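PDB 2B1E: exocyst complex component EXO70 from Saccharomyces cerevisiae, which serves in the yeast secretory pathway as a subunit of the exocyst, which tethers secretory vesicles to sites of exocytosis, and takes part in assembling that complex. Local coordinates for residues V36-Y41 with S124-Y129; A223-F228 with Q272-E277; A387-A390 with E396-V399. One frame throughout, in Å; residues are numbered along the deposited sequence.

Interaction 1 (V36-Y41 with S124-Y129)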
loop_
_atom_site.group_PDB
_atom_site.type_symbol
_atom_site.label_atom_id
_atom_site.label_comp_id
_atom_site.label_asym_id
_atom_site.label_seq_id
_atom_site.Cartn_x
_atom_site.Cartn_y
_atom_site.Cartn_z
ATOM N N VAL A 36 12.014 -56.119 -17.663
ATOM C CA VAL A 36 10.711 -56.744 -17.813
ATOM C C VAL A 36 9.699 -55.832 -18.483
ATOM O O VAL A 36 8.914 -56.278 -19.322
ATOM C CB VAL A 36 10.141 -57.150 -16.431
ATOM C CG1 VAL A 36 8.780 -57.822 -16.600
ATOM C CG2 VAL A 36 11.116 -58.069 -15.723
ATOM N N GLY A 37 9.738 -54.554 -18.116
ATOM C CA GLY A 37 8.786 -53.578 -18.624
ATOM C C GLY A 37 7.860 -53.351 -17.429
ATOM O O GLY A 37 7.330 -54.318 -16.870
ATOM N N LEU A 38 7.677 -52.104 -17.015
ATOM C CA LEU A 38 6.844 -51.806 -15.841
ATOM C C LEU A 38 5.439 -52.414 -15.837
ATOM O O LEU A 38 5.032 -53.046 -14.857
ATOM C CB LEU A 38 6.750 -50.289 -15.631
ATOM C CG LEU A 38 5.867 -49.796 -14.473
ATOM C CD1 LEU A 38 6.371 -50.370 -13.172
ATOM C CD2 LEU A 38 5.881 -48.268 -14.417
ATOM N N LYS A 39 4.688 -52.230 -16.918
ATOM C CA LYS A 39 3.339 -52.785 -16.966
ATOM C C LYS A 39 3.373 -54.317 -16.868
ATOM O O LYS A 39 2.572 -54.917 -16.142
ATOM C CB LYS A 39 2.634 -52.334 -18.247
ATOM C CG LYS A 39 2.460 -50.813 -18.341
ATOM C CD LYS A 39 1.648 -50.406 -19.567
ATOM C CE LYS A 39 2.339 -50.776 -20.876
ATOM N NZ LYS A 39 3.544 -49.940 -21.188
ATOM N N GLN A 40 4.319 -54.940 -17.572
ATOM C CA GLN A 40 4.467 -56.400 -17.562
ATOM C C GLN A 40 4.858 -56.882 -16.169
ATOM O O GLN A 40 4.428 -57.953 -15.715
ATOM C CB GLN A 40 5.556 -56.849 -18.552
ATOM C CG GLN A 40 5.226 -56.663 -20.025
ATOM C CD GLN A 40 5.039 -55.212 -20.410
ATOM O OE1 GLN A 40 5.831 -54.344 -20.028
ATOM N NE2 GLN A 40 3.985 -54.936 -21.177
ATOM N N TYR A 41 5.693 -56.084 -15.508
ATOM C CA TYR A 41 6.164 -56.388 -14.164
ATOM C C TYR A 41 4.979 -56.397 -13.192
ATOM O O TYR A 41 4.786 -57.367 -12.462
ATOM C CB TYR A 41 7.223 -55.353 -13.730
ATOM C CG TYR A 41 7.929 -55.657 -12.416
ATOM C CD1 TYR A 41 9.186 -56.277 -12.393
ATOM C CD2 TYR A 41 7.349 -55.307 -11.198
ATOM C CE1 TYR A 41 9.844 -56.533 -11.186
ATOM C CE2 TYR A 41 7.990 -55.559 -9.992
ATOM C CZ TYR A 41 9.235 -56.171 -9.989
ATOM O OH TYR A 41 9.855 -56.421 -8.786
ATOM N N SER A 124 2.033 -42.623 -12.597
ATOM C CA SER A 124 0.599 -42.893 -12.551
ATOM C C SER A 124 0.296 -44.375 -12.478
ATOM O O SER A 124 -0.622 -44.786 -11.764
ATOM C CB SER A 124 -0.108 -42.292 -13.772
ATOM O OG SER A 124 -0.071 -40.878 -13.727
ATOM N N TRP A 125 1.055 -45.177 -13.226
ATOM C CA TRP A 125 0.851 -46.614 -13.228
ATOM C C TRP A 125 1.101 -47.204 -11.846
ATOM O O TRP A 125 0.399 -48.114 -11.426
ATOM C CB TRP A 125 1.776 -47.292 -14.249
ATOM C CG TRP A 125 1.485 -48.759 -14.454
ATOM C CD1 TRP A 125 2.076 -49.816 -13.817
ATOM C CD2 TRP A 125 0.519 -49.322 -15.348
ATOM N NE1 TRP A 125 1.534 -51.000 -14.259
ATOM C CE2 TRP A 125 0.577 -50.727 -15.198
ATOM C CE3 TRP A 125 -0.394 -48.775 -16.258
ATOM C CZ2 TRP A 125 -0.246 -51.597 -15.928
ATOM C CZ3 TRP A 125 -1.218 -49.643 -16.986
ATOM C CH2 TRP A 125 -1.135 -51.038 -16.812
ATOM N N ILE A 126 2.106 -46.685 -11.149
ATOM C CA ILE A 126 2.445 -47.191 -9.831
ATOM C C ILE A 126 1.420 -46.735 -8.795
ATOM O O ILE A 126 1.047 -47.506 -7.906
ATOM C CB ILE A 126 3.896 -46.785 -9.448
ATOM C CG1 ILE A 126 4.881 -47.526 -10.363
ATOM C CG2 ILE A 126 4.196 -47.152 -7.978
ATOM C CD1 ILE A 126 6.331 -47.070 -10.219
ATOM N N LEU A 127 0.947 -45.499 -8.918
ATOM C CA LEU A 127 -0.082 -45.000 -8.008
ATOM C C LEU A 127 -1.321 -45.866 -8.147
ATOM O O LEU A 127 -1.926 -46.268 -7.152
ATOM C CB LEU A 127 -0.451 -43.556 -8.342
ATOM C CG LEU A 127 0.551 -42.531 -7.826
ATOM C CD1 LEU A 127 0.342 -41.223 -8.554
ATOM C CD2 LEU A 127 0.396 -42.372 -6.307
ATOM N N ASP A 128 -1.705 -46.139 -9.392
ATOM C CA ASP A 128 -2.869 -46.974 -9.654
ATOM C C ASP A 128 -2.654 -48.383 -9.125
ATOM O O ASP A 128 -3.566 -48.996 -8.568
ATOM C CB ASP A 128 -3.179 -47.028 -11.150
ATOM C CG ASP A 128 -3.907 -45.782 -11.640
ATOM O OD1 ASP A 128 -4.842 -45.318 -10.947
ATOM O OD2 ASP A 128 -3.558 -45.278 -12.723
ATOM N N TYR A 129 -1.450 -48.905 -9.301
ATOM C CA TYR A 129 -1.164 -50.239 -8.787
ATOM C C TYR A 129 -1.432 -50.282 -7.272
ATOM O O TYR A 129 -2.152 -51.152 -6.772
ATOM C CB TYR A 129 0.306 -50.609 -9.026
ATOM C CG TYR A 129 0.665 -51.948 -8.402
ATOM C CD1 TYR A 129 0.455 -53.147 -9.091
ATOM C CD2 TYR A 129 1.146 -52.017 -7.088
ATOM C CE1 TYR A 129 0.711 -54.383 -8.482
ATOM C CE2 TYR A 129 1.400 -53.232 -6.482
ATOM C CZ TYR A 129 1.181 -54.408 -7.179
ATOM O OH TYR A 129 1.430 -55.599 -6.549
#
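Trp125 carries this contact, laying one face of its indole against Lys39 while its five-membered ring meets Leu38. The aliphatic part of the lysine makes a CH-pi contact: Lys39 CG stands 3.6 Å from the centroid of the six-membered ring of Trp125, only 10° off the ring normal and so almost exactly over its centre. The neighbouring methylenes spread the contact across the same ring, with Lys39 CB 3.8 Å from Trp125 CZ2 and Lys39 CD 3.9 Å from Trp125 CZ3. Past CG the lysine chain bends at chi3 and again at chi4, and its ammonium end leads off from the indole, so what lies on the aromatic face is hydrocarbon rather than charge.

Leu38 reaches the other end of the indole. With CG trans to its own backbone N (chi1 178°), the side chain slides past the tryptophan, and Leu38 CG comes 3.8 Å from Trp125 CD1. One of its methyls goes on to the next residue of the facing helix, Leu38 CD2 lying 4.2 Å from Ile126 CG1.

The indole N-H is engaged as well. Trp125 NE1 is hydrogen-bonded to Thr42 OG1, and the same hydroxyl is bonded to the carbonyl O of Lys39, a link that ties the ring to the first turn of the helix it covers and is likely to limit its rotation. Lys39 and Trp125 are exposed, whereas Ile126 is buried, and the contact thus grades from surface to interior.

In the all-helical rod of EXO70 this is where the start of helix 38-56, set off from the short helix 33-36 by Gly37, meets helix 117-132. Helix 66-94 packs against both, Leu86 touching Leu38 and Phe90 touching Ile126.

Interaction 2 (A223-F228 with Q272-E277)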
loop_
_atom_site.group_PDB
_atom_site.type_symbol
_atom_site.label_atom_id
_atom_site.label_comp_id
_atom_site.label_asym_id
_atom_site.label_seq_id
_atom_site.Cartn_x
_atom_site.Cartn_y
_atom_site.Cartn_z
ATOM N N ALA A 223 5.801 -22.217 5.771
ATOM C CA ALA A 223 7.117 -21.612 5.616
ATOM C C ALA A 223 7.011 -20.168 5.140
ATOM O O ALA A 223 7.784 -19.303 5.560
ATOM C CB ALA A 223 7.943 -22.422 4.628
ATOM N N TYR A 224 6.054 -19.917 4.252
ATOM C CA TYR A 224 5.836 -18.580 3.714
ATOM C C TYR A 224 5.272 -17.662 4.786
ATOM O O TYR A 224 5.804 -16.575 5.027
ATOM C CB TYR A 224 4.859 -18.632 2.536
ATOM C CG TYR A 224 4.392 -17.272 2.065
ATOM C CD1 TYR A 224 5.189 -16.487 1.232
ATOM C CD2 TYR A 224 3.158 -16.764 2.466
ATOM C CE1 TYR A 224 4.765 -15.225 0.809
ATOM C CE2 TYR A 224 2.725 -15.506 2.052
ATOM C CZ TYR A 224 3.531 -14.743 1.223
ATOM O OH TYR A 224 3.092 -13.509 0.793
ATOM N N ALA A 225 4.188 -18.107 5.417
ATOM C CA ALA A 225 3.520 -17.339 6.455
ATOM C C ALA A 225 4.464 -16.969 7.593
ATOM O O ALA A 225 4.356 -15.880 8.163
ATOM C CB ALA A 225 2.331 -18.120 6.996
ATOM N N LYS A 226 5.387 -17.868 7.929
ATOM C CA LYS A 226 6.326 -17.583 9.004
ATOM C C LYS A 226 7.297 -16.485 8.585
ATOM O O LYS A 226 7.534 -15.540 9.335
ATOM C CB LYS A 226 7.107 -18.837 9.405
ATOM C CG LYS A 226 8.143 -18.557 10.486
ATOM C CD LYS A 226 8.627 -19.811 11.183
ATOM C CE LYS A 226 9.612 -19.449 12.292
ATOM N NZ LYS A 226 9.940 -20.604 13.177
ATOM N N LEU A 227 7.852 -16.617 7.385
ATOM C CA LEU A 227 8.791 -15.633 6.860
ATOM C C LEU A 227 8.062 -14.298 6.726
ATOM O O LEU A 227 8.636 -13.234 6.959
ATOM C CB LEU A 227 9.308 -16.092 5.494
ATOM C CG LEU A 227 10.632 -15.535 4.964
ATOM C CD1 LEU A 227 10.882 -16.108 3.575
ATOM C CD2 LEU A 227 10.593 -14.021 4.907
ATOM N N PHE A 228 6.785 -14.369 6.360
ATOM C CA PHE A 228 5.941 -13.190 6.193
ATOM C C PHE A 228 5.760 -12.464 7.525
ATOM O O PHE A 228 5.787 -11.232 7.585
ATOM C CB PHE A 228 4.568 -13.604 5.658
ATOM C CG PHE A 228 3.672 -12.449 5.313
ATOM C CD1 PHE A 228 3.765 -11.823 4.074
ATOM C CD2 PHE A 228 2.729 -11.988 6.225
ATOM C CE1 PHE A 228 2.928 -10.753 3.745
ATOM C CE2 PHE A 228 1.889 -10.919 5.906
ATOM C CZ PHE A 228 1.990 -10.302 4.660
ATOM N N GLN A 272 -4.794 -15.860 5.925
ATOM C CA GLN A 272 -5.807 -14.933 6.406
ATOM C C GLN A 272 -5.279 -14.114 7.581
ATOM O O GLN A 272 -5.402 -12.889 7.596
ATOM C CB GLN A 272 -7.062 -15.704 6.810
ATOM C CG GLN A 272 -7.640 -16.533 5.672
ATOM C CD GLN A 272 -8.868 -17.318 6.084
ATOM O OE1 GLN A 272 -8.840 -18.071 7.060
ATOM N NE2 GLN A 272 -9.954 -17.151 5.337
ATOM N N ASP A 273 -4.687 -14.785 8.563
ATOM C CA ASP A 273 -4.137 -14.079 9.709
ATOM C C ASP A 273 -3.128 -13.052 9.200
ATOM O O ASP A 273 -3.140 -11.893 9.616
ATOM C CB ASP A 273 -3.449 -15.055 10.663
ATOM C CG ASP A 273 -4.389 -16.131 11.174
ATOM O OD1 ASP A 273 -5.459 -15.783 11.717
ATOM O OD2 ASP A 273 -4.053 -17.330 11.038
ATOM N N CYS A 274 -2.261 -13.486 8.289
ATOM C CA CYS A 274 -1.249 -12.605 7.716
ATOM C C CYS A 274 -1.882 -11.414 7.009
ATOM O O CYS A 274 -1.398 -10.289 7.119
ATOM C CB CYS A 274 -0.364 -13.377 6.732
ATOM S SG CYS A 274 0.808 -14.506 7.516
ATOM N N THR A 275 -2.966 -11.667 6.284
ATOM C CA THR A 275 -3.661 -10.608 5.566
ATOM C C THR A 275 -4.220 -9.569 6.531
ATOM O O THR A 275 -3.931 -8.381 6.400
ATOM C CB THR A 275 -4.822 -11.167 4.719
ATOM O OG1 THR A 275 -4.301 -12.048 3.717
ATOM C CG2 THR A 275 -5.583 -10.034 4.042
ATOM N N GLN A 276 -5.009 -10.021 7.501
ATOM C CA GLN A 276 -5.614 -9.117 8.477
ATOM C C GLN A 276 -4.581 -8.330 9.271
ATOM O O GLN A 276 -4.869 -7.244 9.768
ATOM C CB GLN A 276 -6.509 -9.887 9.453
ATOM C CG GLN A 276 -7.205 -8.990 10.472
ATOM C CD GLN A 276 -8.038 -9.764 11.477
ATOM O OE1 GLN A 276 -8.946 -10.512 11.108
ATOM N NE2 GLN A 276 -7.734 -9.583 12.758
ATOM N N GLU A 277 -3.377 -8.875 9.385
ATOM C CA GLU A 277 -2.320 -8.210 10.133
ATOM C C GLU A 277 -1.621 -7.145 9.291
ATOM O O GLU A 277 -1.457 -6.012 9.735
ATOM C CB GLU A 277 -1.309 -9.244 10.631
ATOM C CG GLU A 277 -0.336 -8.720 11.674
ATOM C CD GLU A 277 0.457 -9.833 12.336
ATOM O OE1 GLU A 277 -0.173 -10.729 12.937
ATOM O OE2 GLU A 277 1.705 -9.815 12.256
#
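Phe228 and Cys274 meet in a sulfur-aromatic contact between two helices of the EXO70 helical rod, helix 209-233 and helix 268-299, which run here in roughly the same direction. The phenylalanine side chain sets out toward the facing helix from CB, its CG trans to the backbone N (chi1 -174°), a torsion that carries the ring across to the cysteine. CG is still at some remove, 4.2 Å from Cys274 SG.

The next atom on that side of the ring meets the cysteine closely. Phe228 CD2 lies 3.4 Å from Cys274 SG and equally near Cys274 CB, touching the whole short side chain. One bond further, Phe228 CE2 keeps to Cys274 CB at 3.4 Å and also comes 3.6 Å from the backbone O of Cys274. At the tip, Phe228 CZ is 4.2 Å from that same carbonyl oxygen, so the ring passes from the thiol to the main chain of the facing helix. The sulfur approaches obliquely, 4.5 Å from the ring centroid and 57° off the normal.

No hydrogen bond joins the two segments. Leu249 of helix 245-259 also touches Phe228, and Val278, one turn beyond Cys274 on the same helix 268-299, does so too; the neighbouring Tyr224 bonds through OH to Ser252 OG. The join is therefore one corner of a multi-helix packing, made by small and apolar groups.

Cys274 points its CB toward helix 209-233, and its SG, anti to its carbonyl carbon, also reaches Ala225, about one turn before Phe228. This residue is small enough to admit the thiol, with Ala225 CB 4.0 Å from Cys274 SG.

Interaction 3 (A387-A390 with E396-V399)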
loop_
_atom_site.group_PDB
_atom_site.type_symbol
_atom_site.label_atom_id
_atom_site.label_comp_id
_atom_site.label_asym_id
_atom_site.label_seq_id
_atom_site.Cartn_x
_atom_site.Cartn_y
_atom_site.Cartn_z
ATOM N N ALA A 387 1.605 29.036 15.436
ATOM C CA ALA A 387 1.967 30.432 15.249
ATOM C C ALA A 387 1.123 31.325 16.159
ATOM O O ALA A 387 1.639 32.257 16.766
ATOM C CB ALA A 387 1.776 30.834 13.795
ATOM N N GLN A 388 -0.174 31.037 16.256
ATOM C CA GLN A 388 -1.047 31.836 17.111
ATOM C C GLN A 388 -0.637 31.741 18.586
ATOM O O GLN A 388 -0.633 32.740 19.309
ATOM C CB GLN A 388 -2.513 31.412 16.929
ATOM C CG GLN A 388 -3.154 32.038 15.687
ATOM C CD GLN A 388 -4.668 31.919 15.671
ATOM O OE1 GLN A 388 -5.326 32.158 16.678
ATOM N NE2 GLN A 388 -5.224 31.570 14.519
ATOM N N ILE A 389 -0.292 30.537 19.023
ATOM C CA ILE A 389 0.132 30.307 20.404
ATOM C C ILE A 389 1.474 30.997 20.657
ATOM O O ILE A 389 1.756 31.461 21.764
ATOM C CB ILE A 389 0.287 28.794 20.680
ATOM C CG1 ILE A 389 -1.085 28.113 20.607
ATOM C CG2 ILE A 389 0.934 28.564 22.032
ATOM C CD1 ILE A 389 -1.034 26.613 20.747
ATOM N N ALA A 390 2.301 31.053 19.622
ATOM C CA ALA A 390 3.611 31.683 19.721
ATOM C C ALA A 390 3.509 33.206 19.820
ATOM O O ALA A 390 4.244 33.822 20.586
ATOM C CB ALA A 390 4.461 31.298 18.512
ATOM N N GLU A 396 -6.840 31.786 23.124
ATOM C CA GLU A 396 -7.180 30.478 22.589
ATOM C C GLU A 396 -7.086 30.698 21.078
ATOM O O GLU A 396 -7.658 31.647 20.549
ATOM C CB GLU A 396 -8.608 30.086 22.975
ATOM C CG GLU A 396 -9.159 28.894 22.194
ATOM C CD GLU A 396 -10.628 28.616 22.492
ATOM O OE1 GLU A 396 -11.394 29.589 22.686
ATOM O OE2 GLU A 396 -11.020 27.427 22.511
ATOM N N PRO A 397 -6.344 29.839 20.370
ATOM C CA PRO A 397 -6.213 30.000 18.920
ATOM C C PRO A 397 -7.545 29.916 18.184
ATOM O O PRO A 397 -8.424 29.142 18.562
ATOM C CB PRO A 397 -5.278 28.858 18.533
ATOM C CG PRO A 397 -4.397 28.739 19.746
ATOM C CD PRO A 397 -5.415 28.812 20.866
ATOM N N ASP A 398 -7.692 30.732 17.146
ATOM C CA ASP A 398 -8.893 30.716 16.325
ATOM C C ASP A 398 -8.401 30.556 14.894
ATOM O O ASP A 398 -8.272 31.526 14.152
ATOM C CB ASP A 398 -9.694 32.013 16.489
ATOM C CG ASP A 398 -10.957 32.023 15.641
ATOM O OD1 ASP A 398 -11.424 30.925 15.266
ATOM O OD2 ASP A 398 -11.489 33.117 15.356
ATOM N N VAL A 399 -8.105 29.316 14.524
ATOM C CA VAL A 399 -7.581 29.008 13.202
ATOM C C VAL A 399 -8.637 29.013 12.110
ATOM O O VAL A 399 -9.840 28.926 12.385
ATOM C CB VAL A 399 -6.885 27.621 13.179
ATOM C CG1 VAL A 399 -5.761 27.582 14.214
ATOM C CG2 VAL A 399 -7.910 26.511 13.442
#
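Gln388 holds the backbone of Asp398 at two points with one amide, a bidentate side-chain to main-chain pair of hydrogen bonds that fastens the loop following helix 364-391 back onto the last turns of that helix. Gln388 OE1 accepts from Asp398 N at 2.8 Å, the donor tilted 28° from the carbonyl plane of the glutamine. In return Gln388 NE2 donates to Asp398 O at 3.1 Å, nearly straight at 173°. That second bond lies close to the plane of the glutamine amide but meets the Asp398 carbonyl from above its plane, not on a lone pair. Gln388 NE2 has a further partner in Glu384 OE2, one helical turn earlier, so both ends of this buried amide are engaged and its flip is fixed. The side chain is extended beyond CG, which brings the amide out to the loop.

A leucine at Gln388 would offer neither acceptor nor donor, and would probably leave Asp398 N and O without these mates and the loop less firmly tied to the helix.

The Asp398 carboxylate turns elsewhere, to a salt bridge with Lys350 and a hydrogen bond from Asn401. Around these bonds, Gln388 OE1 also rests 3.2 Å from Pro397 CA, and Val399 CG1 lies 4.0 Å from Gln388 NE2. Ile413 of helix 410-429 also touches Gln388.

On the outer side the packing is apolar and tight: Ile389 and Pro397 cross at a slant, with Ile389 CG1 only 3.5 Å from Pro397 CG.

The three contacts are strung along the elongated chain, interactions 1 and 3 on opposite sides of its centre with centres about 87 Å apart, and interaction 2 nearest the middle. None shares a helix with another. Interactions 1 and 2 each join two helices distant in sequence without a hydrogen bond between their segments, but the first sets lysine methylenes over an indole near the surface, whereas the second brings a thiol to a buried phenylalanine. Interaction 3 is local: a helix end meets the loop that follows it, and directional amide bonds dominate where the partner has no regular structure. Each is only partly buried.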